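Local coordinates for glucan-binding protein C, GbpC (Streptococcus mutans UA159, PDB 5UQZ) that probably binds glucan at the cell wall of the bacterium, is implicated in sucrose-dependent and sucrose-independent adherence, and carries a calcium ion in its beta-supersandwich domain, at residues A[218-224]-A[301-307]; A[225-230]-A[263-269]; A[236-241]-A[259-263]. All blocks are in the same frame, centred on the assembly; numbering follows the deposited sequence.

How the interactions relate
The three interactions meet at one calcium ion, to which each sends one residue: Ser224 from interaction 1, Asn226 from interaction 2 and Glu237 from interaction 3, with four waters completing the shell. Centres of interactions 1 and 2 lie about 18 Å apart, those of 1 and 3 about 11 Å and those of 2 and 3 about 12 Å. Interaction 3 is nested in the loop closed by interaction 2, itself nested in that of interaction 1. Backbone contacts join them: Leu225 N lies 2.9 Å from Gly301 O, and Glu237 N 3.0 Å from Asn226 O. Apolar packing links 1 and 3, where Leu222 CD1 is 3.7 Å from Ile261 CD1.

Interaction 1: A[218-224]-A[301-307]; sequences AIMSLSS and GAGAMTY. With CA (calcium ion), chain B.
Met220, Leu222 and Met305 form the apolar centre of an antiparallel strand pair, 219-222 against 303-306, part of a small three-stranded sheet completed by strand 245-247. All three side chains lie on one face. Leu222 crosses Met305 at about a right angle, its CD1 reaching Met305 CB at 4.0 Å, while the extended thioether chain of Met305 brings CE against Met220 CB. With CG beside the backbone N (chi1 -63°) and the next torsion extended, the Met220 chain runs alongside Tyr307 and brings SD to 4.4 Å from the centroid of the Tyr307 ring, an oblique Met-aromatic contact.

The backbone register is fixed by reciprocal bonds in the hydrogen-bonded pairs Met220-Met305 and Leu222-Gly303; Tyr307 N adds a bond of 2.8 Å to Ala218 O. On the other face, Ile219 CD1 meets Thr306 OG1 at 3.5 Å, a hydroxyl whose hydrogen-bond partner is Arg57.

Toward the polar edges, one water joins Ala218 N to Tyr307 O and another joins Ser223 OG to Gly303 O. Beyond the strand, Ser224 turns to the calcium ion and also hydrogen-bonds Asp285 through OG. It grips the metal twice, with Ser224 O at 2.4 Å and Ser224 OG at 2.5 Å from the calcium.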
loop_
_atom_site.group_PDB
_atom_site.type_symbol
_atom_site.label_atom_id
_atom_site.label_comp_id
_atom_site.label_asym_id
_atom_site.label_seq_id
_atom_site.Cartn_x
_atom_site.Cartn_y
_atom_site.Cartn_z
ATOM N N ALA A 218 -0.345 -17.756 9.269
ATOM C CA ALA A 218 -0.514 -16.303 9.261
ATOM C C ALA A 218 -0.072 -15.789 7.903
ATOM O O ALA A 218 1.111 -15.522 7.677
ATOM C CB ALA A 218 0.255 -15.635 10.404
ATOM N N ILE A 219 -1.019 -15.598 6.984
ATOM C CA ILE A 219 -0.687 -15.068 5.669
ATOM C C ILE A 219 -0.953 -13.571 5.723
ATOM O O ILE A 219 -2.074 -13.138 6.026
ATOM C CB ILE A 219 -1.470 -15.747 4.535
ATOM C CG1 ILE A 219 -1.463 -17.287 4.669
ATOM C CG2 ILE A 219 -0.855 -15.313 3.178
ATOM C CD1 ILE A 219 -0.103 -17.922 4.784
ATOM N N MET A 220 0.068 -12.771 5.466
ATOM C CA MET A 220 -0.041 -11.330 5.624
ATOM C C MET A 220 0.270 -10.620 4.315
ATOM O O MET A 220 1.091 -11.060 3.502
ATOM C CB MET A 220 0.876 -10.862 6.735
ATOM C CG MET A 220 0.436 -11.490 8.055
ATOM S SD MET A 220 1.139 -10.762 9.515
ATOM C CE MET A 220 0.229 -9.219 9.511
ATOM N N SER A 221 -0.363 -9.487 4.138
ATOM C CA SER A 221 -0.246 -8.720 2.913
ATOM C C SER A 221 1.027 -7.891 2.909
ATOM O O SER A 221 1.453 -7.359 3.936
ATOM C CB SER A 221 -1.451 -7.794 2.795
ATOM O OG SER A 221 -1.485 -6.879 3.874
ATOM N N LEU A 222 1.605 -7.732 1.722
ATOM C CA LEU A 222 2.671 -6.769 1.458
ATOM C C LEU A 222 2.249 -6.065 0.166
ATOM O O LEU A 222 2.857 -6.193 -0.915
ATOM C CB LEU A 222 4.027 -7.485 1.320
ATOM C CG LEU A 222 4.445 -8.199 2.622
ATOM C CD1 LEU A 222 5.615 -9.123 2.410
ATOM C CD2 LEU A 222 4.720 -7.220 3.777
ATOM N N SER A 223 1.172 -5.299 0.277
ATOM C CA SER A 223 0.585 -4.638 -0.871
ATOM C C SER A 223 1.264 -3.302 -1.151
ATOM O O SER A 223 2.083 -2.804 -0.374
ATOM C CB SER A 223 -0.894 -4.402 -0.606
ATOM O OG SER A 223 -1.564 -5.639 -0.378
ATOM N N SER A 224 0.914 -2.721 -2.304
ATOM C CA SER A 224 1.272 -1.342 -2.590
ATOM C C SER A 224 2.799 -1.133 -2.569
ATOM O O SER A 224 3.324 -0.168 -2.026
ATOM C CB SER A 224 0.563 -0.401 -1.620
ATOM O OG SER A 224 0.751 0.956 -1.966
ATOM N N GLY A 301 0.362 -4.664 -7.691
ATOM C CA GLY A 301 1.466 -4.078 -6.963
ATOM C C GLY A 301 1.766 -4.793 -5.658
ATOM O O GLY A 301 2.440 -4.208 -4.799
ATOM N N ALA A 302 1.332 -6.040 -5.506
ATOM C CA ALA A 302 1.344 -6.662 -4.190
ATOM C C ALA A 302 2.193 -7.927 -4.119
ATOM O O ALA A 302 2.314 -8.692 -5.082
ATOM C CB ALA A 302 -0.061 -7.074 -3.796
ATOM N N GLY A 303 2.742 -8.157 -2.928
ATOM C CA GLY A 303 3.257 -9.444 -2.515
ATOM C C GLY A 303 2.520 -9.896 -1.277
ATOM O O GLY A 303 1.577 -9.254 -0.806
ATOM N N ALA A 304 2.959 -11.001 -0.695
ATOM C CA ALA A 304 2.433 -11.495 0.559
ATOM C C ALA A 304 3.504 -12.331 1.221
ATOM O O ALA A 304 4.533 -12.626 0.610
ATOM C CB ALA A 304 1.195 -12.352 0.334
ATOM N N MET A 305 3.254 -12.710 2.476
ATOM C CA MET A 305 4.195 -13.538 3.206
ATOM C C MET A 305 3.445 -14.528 4.071
ATOM O O MET A 305 2.347 -14.258 4.552
ATOM C CB MET A 305 5.169 -12.748 4.067
ATOM C CG MET A 305 4.519 -11.890 5.112
ATOM S SD MET A 305 5.819 -11.093 6.133
ATOM C CE MET A 305 4.822 -9.912 7.050
ATOM N N THR A 306 4.077 -15.675 4.323
ATOM C CA THR A 306 3.767 -16.474 5.511
ATOM C C THR A 306 4.590 -15.884 6.637
ATOM O O THR A 306 5.841 -15.946 6.604
ATOM C CB THR A 306 4.101 -17.942 5.277
ATOM O OG1 THR A 306 3.307 -18.437 4.188
ATOM C CG2 THR A 306 3.803 -18.743 6.530
ATOM N N TYR A 307 3.914 -15.192 7.531
ATOM C CA TYR A 307 4.564 -14.499 8.626
ATOM C C TYR A 307 4.771 -15.475 9.771
ATOM O O TYR A 307 3.812 -16.048 10.317
ATOM C CB TYR A 307 3.697 -13.308 9.063
ATOM C CG TYR A 307 4.327 -12.563 10.230
ATOM C CD1 TYR A 307 5.571 -11.962 10.092
ATOM C CD2 TYR A 307 3.711 -12.515 11.491
ATOM C CE1 TYR A 307 6.195 -11.344 11.176
ATOM C CE2 TYR A 307 4.298 -11.891 12.547
ATOM C CZ TYR A 307 5.520 -11.305 12.404
ATOM O OH TYR A 307 6.162 -10.693 13.454
HETATM CA CA CA B . 2.884 2.106 -1.564
HETATM O O HOH W 1 2.298 -18.351 10.294
HETATM O O HOH W 2 -1.178 -8.367 -0.510
HETATM O O HOH W 3 1.124 3.720 -2.156
HETATM O O HOH W 4 3.733 4.480 -2.029
HETATM O O HOH W 5 2.349 3.812 0.149
HETATM O O HOH W 6 3.072 1.026 0.543
#

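Interaction 2: A[225-230]-A[263-269]; sequences LNHWTT and SAKDNQY. With CA (calcium ion), chain B.
Asn226 and Gln268 cross obliquely and meet through their amides, whose planes lie only 22° apart. Asn226 ND2 donates to Gln268 OE1 at 2.8 Å with an essentially linear N-H...O angle of 179°. The acceptor lies in the Asn226 amide plane and the donor in the Gln268 carbonyl plane, on a lone pair, consistent with the near coplanarity. The other end of the Asn226 amide, OD1, binds the calcium ion at 2.3 Å.

Asn267 presents its amide to the backbone of 225-230 as a two-point grip. Its ND2 donates to Leu225 O at 3.1 Å while its OD1 accepts from His227 N, which approaches from above the carbonyl plane. The Asn267 side chain stands between its own N and carbonyl carbon (chi1 64°), bringing both amide atoms to the strand; Asn267 N closes the set by donating to His227 O.

His227 points its ring toward the backbone of 263-266. Its ND1 donates to Ser263 O at 2.7 Å, close to the ring plane, and Asp266 N sits over one face toward the rim. NE2 is held by Asp234.

Asp266 divides its carboxylate. OD2 accepts from Thr229 N at 2.9 Å on its anti side and is also bonded by Asn272; OD1 accepts from Gln268 N, an Asx turn, and from Tyr269 N on its syn lone pair, extending it to an Asx motif. Trp228 CB packs on Gln268 CB at 3.6 Å.

Along the edge of 227-230 not paired with 233-240, side-chain amides, a carboxylate and one backbone bond thus fasten an irregular loop. Asn226 ND2 has Gln268 OE1 and Asp285 as acceptors and OD1 has the calcium, so the rotation of the amide is fixed. Gln268 is therefore a second-shell residue of the metal site.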
loop_
_atom_site.group_PDB
_atom_site.type_symbol
_atom_site.label_atom_id
_atom_site.label_comp_id
_atom_site.label_asym_id
_atom_site.label_seq_id
_atom_site.Cartn_x
_atom_site.Cartn_y
_atom_site.Cartn_z
ATOM N N LEU A 225 3.528 -2.019 -3.271
ATOM C CA LEU A 225 4.980 -1.860 -3.400
ATOM C C LEU A 225 5.250 -1.125 -4.707
ATOM O O LEU A 225 5.628 -1.719 -5.736
ATOM C CB LEU A 225 5.698 -3.196 -3.299
ATOM C CG LEU A 225 5.522 -3.913 -1.940
ATOM C CD1 LEU A 225 6.254 -5.231 -1.957
ATOM C CD2 LEU A 225 5.959 -3.070 -0.759
ATOM N N ASN A 226 5.106 0.191 -4.647
ATOM C CA ASN A 226 5.221 0.998 -5.860
ATOM C C ASN A 226 6.660 1.106 -6.347
ATOM O O ASN A 226 7.572 1.261 -5.537
ATOM C CB ASN A 226 4.742 2.442 -5.592
ATOM C CG ASN A 226 3.351 2.498 -5.034
ATOM O OD1 ASN A 226 3.144 2.104 -3.890
ATOM N ND2 ASN A 226 2.380 2.925 -5.832
ATOM N N HIS A 227 6.813 1.089 -7.670
ATOM C CA HIS A 227 8.062 1.461 -8.303
ATOM C C HIS A 227 7.678 2.423 -9.420
ATOM O O HIS A 227 7.023 2.035 -10.397
ATOM C CB HIS A 227 8.752 0.217 -8.873
ATOM C CG HIS A 227 10.083 0.502 -9.518
ATOM N ND1 HIS A 227 10.949 -0.502 -9.904
ATOM C CD2 HIS A 227 10.701 1.674 -9.830
ATOM C CE1 HIS A 227 12.043 0.037 -10.411
ATOM N NE2 HIS A 227 11.913 1.353 -10.385
ATOM N N TRP A 228 8.041 3.680 -9.278
ATOM C CA TRP A 228 7.823 4.653 -10.338
ATOM C C TRP A 228 9.146 5.275 -10.757
ATOM O O TRP A 228 10.039 5.456 -9.922
ATOM C CB TRP A 228 6.785 5.723 -9.969
ATOM C CG TRP A 228 6.938 6.550 -8.675
ATOM C CD1 TRP A 228 6.245 6.370 -7.491
ATOM C CD2 TRP A 228 7.783 7.694 -8.466
ATOM N NE1 TRP A 228 6.605 7.353 -6.582
ATOM C CE2 TRP A 228 7.541 8.168 -7.154
ATOM C CE3 TRP A 228 8.720 8.366 -9.263
ATOM C CZ2 TRP A 228 8.208 9.275 -6.622
ATOM C CZ3 TRP A 228 9.382 9.472 -8.724
ATOM C CH2 TRP A 228 9.124 9.902 -7.429
ATOM N N THR A 229 9.272 5.549 -12.054
ATOM C CA THR A 229 10.489 6.129 -12.602
ATOM C C THR A 229 10.096 7.350 -13.415
ATOM O O THR A 229 9.404 7.226 -14.440
ATOM C CB THR A 229 11.244 5.115 -13.468
ATOM O OG1 THR A 229 11.488 3.910 -12.728
ATOM C CG2 THR A 229 12.568 5.688 -13.893
ATOM N N THR A 230 10.513 8.522 -12.943
ATOM C CA THR A 230 10.206 9.755 -13.644
ATOM C C THR A 230 11.419 10.664 -13.536
ATOM O O THR A 230 12.431 10.316 -12.908
ATOM C CB THR A 230 9.009 10.508 -13.043
ATOM O OG1 THR A 230 9.380 11.118 -11.810
ATOM C CG2 THR A 230 7.789 9.620 -12.832
ATOM N N SER A 263 8.985 -4.651 -7.136
ATOM C CA SER A 263 8.784 -4.644 -8.575
ATOM C C SER A 263 10.063 -4.183 -9.234
ATOM O O SER A 263 10.464 -3.041 -9.059
ATOM C CB SER A 263 7.628 -3.705 -8.917
ATOM O OG SER A 263 7.366 -3.656 -10.310
ATOM N N ALA A 264 10.695 -5.064 -10.042
ATOM C CA ALA A 264 11.980 -4.718 -10.649
ATOM C C ALA A 264 11.854 -3.544 -11.611
ATOM O O ALA A 264 12.797 -2.745 -11.745
ATOM C CB ALA A 264 12.545 -5.942 -11.374
ATOM N N LYS A 265 10.725 -3.443 -12.309
ATOM C CA LYS A 265 10.463 -2.391 -13.275
ATOM C C LYS A 265 9.356 -1.483 -12.767
ATOM O O LYS A 265 8.645 -1.784 -11.814
ATOM C CB LYS A 265 10.062 -3.000 -14.623
ATOM C CG LYS A 265 11.160 -3.812 -15.273
ATOM C CD LYS A 265 10.652 -4.319 -16.599
ATOM C CE LYS A 265 11.326 -5.617 -17.044
ATOM N NZ LYS A 265 11.616 -5.606 -18.518
ATOM N N ASP A 266 9.194 -0.335 -13.425
ATOM C CA ASP A 266 8.110 0.586 -13.100
ATOM C C ASP A 266 6.782 -0.155 -13.165
ATOM O O ASP A 266 6.514 -0.869 -14.134
ATOM C CB ASP A 266 8.180 1.747 -14.095
ATOM C CG ASP A 266 7.104 2.842 -13.871
ATOM O OD1 ASP A 266 5.911 2.517 -13.934
ATOM O OD2 ASP A 266 7.422 4.049 -13.698
ATOM N N ASN A 267 5.977 -0.016 -12.119
ATOM C CA ASN A 267 4.639 -0.597 -12.100
ATOM C C ASN A 267 3.583 0.474 -11.903
ATOM O O ASN A 267 2.428 0.161 -11.605
ATOM C CB ASN A 267 4.523 -1.688 -11.036
ATOM C CG ASN A 267 4.702 -1.180 -9.618
ATOM O OD1 ASN A 267 4.805 0.027 -9.393
ATOM N ND2 ASN A 267 4.737 -2.101 -8.657
ATOM N N GLN A 268 3.961 1.747 -12.113
ATOM C CA GLN A 268 3.073 2.867 -11.815
ATOM C C GLN A 268 2.430 3.500 -13.050
ATOM O O GLN A 268 1.295 3.992 -12.953
ATOM C CB GLN A 268 3.877 3.973 -11.108
ATOM C CG GLN A 268 3.006 5.047 -10.459
ATOM C CD GLN A 268 2.404 4.589 -9.130
ATOM O OE1 GLN A 268 2.986 3.774 -8.424
ATOM N NE2 GLN A 268 1.235 5.103 -8.793
ATOM N N TYR A 269 3.135 3.537 -14.188
ATOM C CA TYR A 269 2.642 4.226 -15.382
ATOM C C TYR A 269 2.693 3.302 -16.576
ATOM O O TYR A 269 3.755 2.763 -16.907
ATOM C CB TYR A 269 3.550 5.464 -15.672
ATOM C CG TYR A 269 3.374 6.521 -14.592
ATOM C CD1 TYR A 269 2.210 7.287 -14.526
ATOM C CD2 TYR A 269 4.351 6.712 -13.609
ATOM C CE1 TYR A 269 2.000 8.192 -13.486
ATOM C CE2 TYR A 269 4.155 7.637 -12.576
ATOM C CZ TYR A 269 2.980 8.351 -12.517
ATOM O OH TYR A 269 2.767 9.251 -11.500
HETATM CA CA CA B . 2.884 2.106 -1.564
HETATM O O HOH W 7 8.419 -2.173 -5.795
HETATM O O HOH W 3 1.124 3.720 -2.156
HETATM O O HOH W 4 3.733 4.480 -2.029
HETATM O O HOH W 5 2.349 3.812 0.149
HETATM O O HOH W 6 3.072 1.026 0.543
#

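Interaction 3: A[236-241]-A[259-263]; sequences VEKVNL and NEIYS. With CA (calcium ion), chain B.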
loop_
_atom_site.group_PDB
_atom_site.type_symbol
_atom_site.label_atom_id
_atom_site.label_comp_id
_atom_site.label_asym_id
_atom_site.label_seq_id
_atom_site.Cartn_x
_atom_site.Cartn_y
_atom_site.Cartn_z
ATOM N N VAL A 236 11.458 3.209 -5.387
ATOM C CA VAL A 236 11.156 1.786 -5.270
ATOM C C VAL A 236 10.868 1.470 -3.810
ATOM O O VAL A 236 11.626 1.866 -2.908
ATOM C CB VAL A 236 12.320 0.904 -5.788
ATOM C CG1 VAL A 236 11.890 -0.567 -5.834
ATOM C CG2 VAL A 236 12.877 1.320 -7.122
ATOM N N GLU A 237 9.775 0.735 -3.582
ATOM C CA GLU A 237 9.389 0.235 -2.261
ATOM C C GLU A 237 9.695 -1.253 -2.214
ATOM O O GLU A 237 9.322 -2.000 -3.128
ATOM C CB GLU A 237 7.912 0.550 -2.024
ATOM C CG GLU A 237 7.702 2.061 -2.059
ATOM C CD GLU A 237 6.288 2.581 -1.989
ATOM O OE1 GLU A 237 5.336 1.836 -1.713
ATOM O OE2 GLU A 237 6.160 3.828 -2.200
ATOM N N LYS A 238 10.354 -1.685 -1.144
ATOM C CA LYS A 238 10.875 -3.048 -1.027
ATOM C C LYS A 238 10.618 -3.601 0.360
ATOM O O LYS A 238 10.503 -2.850 1.325
ATOM C CB LYS A 238 12.421 -3.063 -1.234
ATOM C CG LYS A 238 12.905 -2.411 -2.531
ATOM C CD LYS A 238 14.409 -2.580 -2.684
ATOM C CE LYS A 238 14.886 -2.073 -4.020
ATOM N NZ LYS A 238 16.363 -2.082 -4.088
ATOM N N VAL A 239 10.557 -4.939 0.439
ATOM C CA VAL A 239 10.499 -5.602 1.741
ATOM C C VAL A 239 11.552 -6.700 1.793
ATOM O O VAL A 239 11.610 -7.550 0.895
ATOM C CB VAL A 239 9.108 -6.179 2.041
ATOM C CG1 VAL A 239 9.086 -6.746 3.486
ATOM C CG2 VAL A 239 8.062 -5.121 1.860
ATOM N N ASN A 240 12.364 -6.724 2.851
ATOM C CA ASN A 240 13.237 -7.839 3.157
ATOM C C ASN A 240 12.491 -8.691 4.179
ATOM O O ASN A 240 12.234 -8.243 5.308
ATOM C CB ASN A 240 14.565 -7.344 3.715
ATOM C CG ASN A 240 15.541 -8.480 3.934
ATOM O OD1 ASN A 240 15.155 -9.581 4.343
ATOM N ND2 ASN A 240 16.830 -8.237 3.633
ATOM N N LEU A 241 12.110 -9.899 3.776
ATOM C CA LEU A 241 11.239 -10.716 4.612
ATOM C C LEU A 241 11.980 -11.421 5.740
ATOM O O LEU A 241 11.306 -11.995 6.617
ATOM C CB LEU A 241 10.485 -11.777 3.793
ATOM C CG LEU A 241 9.322 -11.139 2.979
ATOM C CD1 LEU A 241 9.759 -10.189 1.873
ATOM C CD2 LEU A 241 8.580 -12.269 2.338
ATOM N N ASN A 259 17.368 -10.972 -1.666
ATOM C CA ASN A 259 16.954 -10.855 -0.285
ATOM C C ASN A 259 15.655 -10.068 -0.125
ATOM O O ASN A 259 15.089 -10.071 0.958
ATOM C CB ASN A 259 18.089 -10.175 0.540
ATOM C CG ASN A 259 19.367 -10.954 0.578
ATOM O OD1 ASN A 259 19.379 -12.190 0.596
ATOM N ND2 ASN A 259 20.475 -10.223 0.637
ATOM N N GLU A 260 15.153 -9.434 -1.175
ATOM C CA GLU A 260 14.039 -8.514 -1.026
ATOM C C GLU A 260 12.963 -8.797 -2.070
ATOM O O GLU A 260 13.241 -9.310 -3.151
ATOM C CB GLU A 260 14.540 -7.096 -1.200
ATOM C CG GLU A 260 15.479 -6.607 -0.064
ATOM C CD GLU A 260 15.995 -5.236 -0.351
ATOM O OE1 GLU A 260 16.790 -5.112 -1.289
ATOM O OE2 GLU A 260 15.548 -4.275 0.304
ATOM N N ILE A 261 11.740 -8.390 -1.767
ATOM C CA ILE A 261 10.656 -8.393 -2.752
ATOM C C ILE A 261 10.359 -6.966 -3.165
ATOM O O ILE A 261 10.358 -6.049 -2.335
ATOM C CB ILE A 261 9.374 -9.135 -2.328
ATOM C CG1 ILE A 261 8.656 -8.431 -1.175
ATOM C CG2 ILE A 261 9.739 -10.612 -2.004
ATOM C CD1 ILE A 261 7.237 -8.958 -0.964
ATOM N N TYR A 262 10.113 -6.782 -4.458
ATOM C CA TYR A 262 9.764 -5.489 -5.020
ATOM C C TYR A 262 9.457 -5.713 -6.493
ATOM O O TYR A 262 9.675 -6.797 -7.051
ATOM C CB TYR A 262 10.872 -4.443 -4.861
ATOM C CG TYR A 262 12.243 -4.766 -5.389
ATOM C CD1 TYR A 262 13.159 -5.480 -4.604
ATOM C CD2 TYR A 262 12.616 -4.343 -6.667
ATOM C CE1 TYR A 262 14.442 -5.759 -5.067
ATOM C CE2 TYR A 262 13.905 -4.631 -7.162
ATOM C CZ TYR A 262 14.797 -5.349 -6.366
ATOM O OH TYR A 262 16.044 -5.639 -6.858
ATOM N N SER A 263 8.985 -4.651 -7.136
ATOM C CA SER A 263 8.784 -4.644 -8.575
ATOM C C SER A 263 10.063 -4.183 -9.234
ATOM O O SER A 263 10.464 -3.041 -9.059
ATOM C CB SER A 263 7.628 -3.705 -8.917
ATOM O OG SER A 263 7.366 -3.656 -10.310
HETATM CA CA CA B . 2.884 2.106 -1.564
HETATM O O HOH W 7 8.419 -2.173 -5.795
HETATM O O HOH W 4 3.733 4.480 -2.029
HETATM O O HOH W 8 17.559 -4.517 -3.566
HETATM O O HOH W 3 1.124 3.720 -2.156
HETATM O O HOH W 5 2.349 3.812 0.149
HETATM O O HOH W 6 3.072 1.026 0.543
#
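Lys238 lies along Tyr262 on the partly exposed side of an antiparallel strand pair, 236-240 with 260-263, and its extended chain can be followed atom by atom. CB sits near Glu260 OE2 and Ile261 O. CG reaches Tyr262 CB at 3.7 Å. CD lies 3.6 Å from Glu260 OE2 and has Tyr262 CD1 as its other neighbour. CE then lies over the centre of the Tyr262 ring, 3.8 Å from its centroid and 8° off the normal, a CH-pi contact; Tyr262 CG stands between its own backbone N and carbonyl carbon (chi1 55°), which sets the ring against the lysine chain. NZ at the tip continues over that face as a cation-pi interaction. Rather than pairing directly with Glu260, NZ donates to a water that in turn donates to Glu260 OE1.

The backbones are tied by the hydrogen-bonded pair Val239-Ile261, in which Ile261 N reaches Val239 O at 2.8 Å. Ile261 CG1 lies 3.7 Å from Leu241 CD1. It also touches Val239 CB. Glu237 CB points away from the partner strand; its OE1 binds the calcium ion at 2.5 Å, while OE2 is hydrogen-bonded to His235 and to a calcium-bound water.

Within the larger sheet, one edge of 233-240 pairs with 312-319, while the other is shared by 227-230 and, further along, 260-263; Ile261 and Leu241 pack on Phe246 of strand 245-247, and Val239 on Phe329 of strand 325-329.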